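Local coordinates for protein GlcNAc-alpha-1,4-Gal-releasing endo-beta-galactosidase (Clostridium perfringens, PDB 1UPS) that probably hydrolyses O-glycosyl bonds as a calcium-binding family 16 glycoside hydrolase, an endo-beta-galactosidase that releases GlcNAc-alpha-1,4-Gal, at residues 121-129 with 241-249. Sequence-based numbering, arbitrary orientation.
Sequences WRGYTTKYG and SPDYEMGTI
Glu-245 lays its side chain across residues 122-127. CB lies at the edge of the Arg-122 guanidinium, in its plane and 3.9 Å from NH1. CG, turned anti to the carbonyl carbon of Glu-245 and beside its backbone N (chi1 -67°), reaches the backbone at 126-127, 4.0 Å from Thr-126 C. CD comes 3.9 Å from Thr-125 O, and OE2 stays 4.2 Å from that same oxygen. At the tip, OE1 accepts two bonds from opposite faces of the carboxylate plane. Arg-122 NH1 makes a salt bridge (3.0 Å) on the anti side but 31° out of that plane, bent to an N-H...O angle of 146°; Thr-125 OG1 donates nearly along the C-O axis. Arg-122 NE donates to Thr-125 OG1 at 2.9 Å, so the hydroxyl links guanidinium and carboxylate. Arg-122 NH2 pairs with Asp-155 and Glu-120.

Next to this cluster Thr-126 and Met-246 form a single antiparallel hydrogen-bonded pair, with Met-246 N to Thr-126 O at 3.0 Å and the return bond, Thr-126 N to Met-246 O, longer at 3.3 Å. A water bridges Tyr-124 O, Met-246 O and Thr-248 OG1. Farther along, Lys-127 CD rests against Tyr-244 N, while its CG sits over the centre of the Tyr-128 ring.

The bridge thus joins the connection between strands 121-122 and 129-136 to the start of strand 246-254, which runs between 94-99 and 145-152 in one sheet of the family 16 beta-sandwich.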
# COMPACT_ATOMS: atom_id res chain seq x y z
N TRP A 121 -7.49 -22.45 12.11
CA TRP A 121 -6.42 -22.03 13.01
C TRP A 121 -5.96 -20.61 12.65
O TRP A 121 -5.86 -20.25 11.47
CB TRP A 121 -5.25 -23.04 12.96
CG TRP A 121 -4.00 -22.56 13.66
CD1 TRP A 121 -3.68 -22.70 14.99
CD2 TRP A 121 -2.92 -21.86 13.05
NE1 TRP A 121 -2.46 -22.11 15.24
CE2 TRP A 121 -1.97 -21.58 14.07
CE3 TRP A 121 -2.64 -21.43 11.74
CZ2 TRP A 121 -0.76 -20.91 13.82
CZ3 TRP A 121 -1.45 -20.74 11.49
CH2 TRP A 121 -0.53 -20.49 12.53
N ARG A 122 -5.71 -19.79 13.68
CA ARG A 122 -5.36 -18.39 13.47
C ARG A 122 -4.13 -18.06 14.30
O ARG A 122 -4.22 -17.89 15.53
CB ARG A 122 -6.53 -17.45 13.82
CG ARG A 122 -7.86 -17.82 13.13
CD ARG A 122 -9.04 -17.05 13.65
NE ARG A 122 -9.15 -15.68 13.14
CZ ARG A 122 -10.00 -15.30 12.18
NH1 ARG A 122 -10.06 -14.02 11.83
NH2 ARG A 122 -10.77 -16.20 11.57
N GLY A 123 -2.98 -18.01 13.63
CA GLY A 123 -1.72 -17.59 14.24
C GLY A 123 -1.74 -16.12 14.57
O GLY A 123 -1.46 -15.71 15.72
N TYR A 124 -2.07 -15.30 13.57
CA TYR A 124 -2.28 -13.87 13.76
C TYR A 124 -3.23 -13.32 12.71
O TYR A 124 -2.90 -13.28 11.52
CB TYR A 124 -0.96 -13.09 13.73
CG TYR A 124 -1.16 -11.62 14.08
CD1 TYR A 124 -1.55 -11.25 15.38
CD2 TYR A 124 -0.99 -10.61 13.12
CE1 TYR A 124 -1.75 -9.90 15.71
CE2 TYR A 124 -1.20 -9.27 13.44
CZ TYR A 124 -1.58 -8.93 14.74
OH TYR A 124 -1.78 -7.61 15.08
N THR A 125 -4.41 -12.90 13.16
CA THR A 125 -5.35 -12.21 12.29
C THR A 125 -5.78 -10.95 13.02
O THR A 125 -6.06 -10.99 14.24
CB THR A 125 -6.60 -13.08 12.01
OG1 THR A 125 -7.15 -13.52 13.26
CG2 THR A 125 -6.22 -14.40 11.28
N THR A 126 -5.89 -9.84 12.30
CA THR A 126 -6.25 -8.57 12.96
C THR A 126 -6.90 -7.58 11.98
O THR A 126 -6.80 -7.77 10.77
CB THR A 126 -5.00 -7.97 13.67
OG1 THR A 126 -5.40 -7.08 14.73
CG2 THR A 126 -4.20 -7.07 12.72
N LYS A 127 -7.56 -6.56 12.52
CA LYS A 127 -8.10 -5.47 11.70
C LYS A 127 -7.45 -4.15 12.15
O LYS A 127 -7.55 -3.79 13.33
CB LYS A 127 -9.63 -5.41 11.83
CG LYS A 127 -10.30 -4.23 11.10
CD LYS A 127 -11.84 -4.20 11.28
CE LYS A 127 -12.25 -3.99 12.73
NZ LYS A 127 -13.72 -4.22 12.93
N TYR A 128 -6.82 -3.46 11.19
CA TYR A 128 -6.11 -2.18 11.38
C TYR A 128 -4.77 -2.30 12.09
O TYR A 128 -4.53 -3.24 12.85
CB TYR A 128 -6.97 -1.12 12.08
CG TYR A 128 -8.35 -0.95 11.47
CD1 TYR A 128 -9.48 -0.85 12.28
CD2 TYR A 128 -8.52 -0.89 10.08
CE1 TYR A 128 -10.74 -0.70 11.73
CE2 TYR A 128 -9.79 -0.74 9.51
CZ TYR A 128 -10.90 -0.65 10.34
OH TYR A 128 -12.16 -0.50 9.79
N GLY A 129 -3.90 -1.32 11.85
CA GLY A 129 -2.63 -1.24 12.57
C GLY A 129 -1.49 -0.77 11.70
O GLY A 129 -1.68 -0.45 10.52
N SER A 241 -10.32 1.08 2.67
CA SER A 241 -9.62 -0.02 3.36
C SER A 241 -10.63 -1.07 3.78
O SER A 241 -11.80 -0.75 4.00
CB SER A 241 -8.88 0.50 4.61
OG SER A 241 -9.78 0.73 5.70
N PRO A 242 -10.17 -2.32 3.88
CA PRO A 242 -11.02 -3.41 4.37
C PRO A 242 -11.47 -3.17 5.80
O PRO A 242 -10.76 -2.53 6.58
CB PRO A 242 -10.11 -4.63 4.29
CG PRO A 242 -9.08 -4.25 3.25
CD PRO A 242 -8.81 -2.79 3.53
N ASP A 243 -12.66 -3.66 6.13
CA ASP A 243 -13.19 -3.46 7.49
C ASP A 243 -13.47 -4.77 8.24
O ASP A 243 -14.53 -4.93 8.90
CB ASP A 243 -14.41 -2.52 7.45
CG ASP A 243 -15.60 -3.12 6.73
OD1 ASP A 243 -15.44 -4.08 5.93
OD2 ASP A 243 -16.77 -2.69 6.92
N TYR A 244 -12.52 -5.69 8.14
CA TYR A 244 -12.61 -7.01 8.77
C TYR A 244 -11.21 -7.53 8.99
O TYR A 244 -10.24 -6.96 8.49
CB TYR A 244 -13.39 -8.01 7.88
CG TYR A 244 -13.14 -7.82 6.42
CD1 TYR A 244 -11.99 -8.34 5.81
CD2 TYR A 244 -14.04 -7.09 5.64
CE1 TYR A 244 -11.75 -8.15 4.45
CE2 TYR A 244 -13.80 -6.90 4.27
CZ TYR A 244 -12.67 -7.43 3.69
OH TYR A 244 -12.42 -7.24 2.36
N GLU A 245 -11.09 -8.62 9.75
CA GLU A 245 -9.77 -9.18 10.07
C GLU A 245 -9.15 -9.79 8.82
O GLU A 245 -9.86 -10.33 7.98
CB GLU A 245 -9.88 -10.23 11.17
CG GLU A 245 -10.29 -9.64 12.52
CD GLU A 245 -9.88 -10.50 13.70
OE1 GLU A 245 -9.41 -11.63 13.50
OE2 GLU A 245 -10.07 -10.04 14.85
N MET A 246 -7.83 -9.69 8.73
CA MET A 246 -7.06 -10.24 7.61
C MET A 246 -5.91 -11.07 8.14
O MET A 246 -5.38 -10.79 9.23
CB MET A 246 -6.51 -9.10 6.74
CG MET A 246 -7.61 -8.28 6.05
SD MET A 246 -6.94 -6.90 5.08
CE MET A 246 -6.70 -7.74 3.45
N GLY A 247 -5.54 -12.09 7.36
CA GLY A 247 -4.40 -12.94 7.68
C GLY A 247 -3.24 -12.57 6.78
O GLY A 247 -3.43 -11.86 5.80
N THR A 248 -2.04 -13.05 7.13
CA THR A 248 -0.81 -12.65 6.44
C THR A 248 -0.16 -13.83 5.74
O THR A 248 -0.09 -14.93 6.30
CB THR A 248 0.19 -12.07 7.49
OG1 THR A 248 -0.36 -10.85 8.02
CG2 THR A 248 1.53 -11.63 6.82
N ILE A 249 0.35 -13.58 4.54
CA ILE A 249 1.15 -14.57 3.81
C ILE A 249 2.49 -13.94 3.45
O ILE A 249 2.53 -12.79 3.01
CB ILE A 249 0.42 -15.01 2.50
CG1 ILE A 249 -1.00 -15.54 2.83
CG2 ILE A 249 1.30 -16.01 1.69
CD1 ILE A 249 -1.84 -15.94 1.60
O HOH W 1 -2.47 -10.97 9.77
O HOH W 2 -12.39 0.21 7.04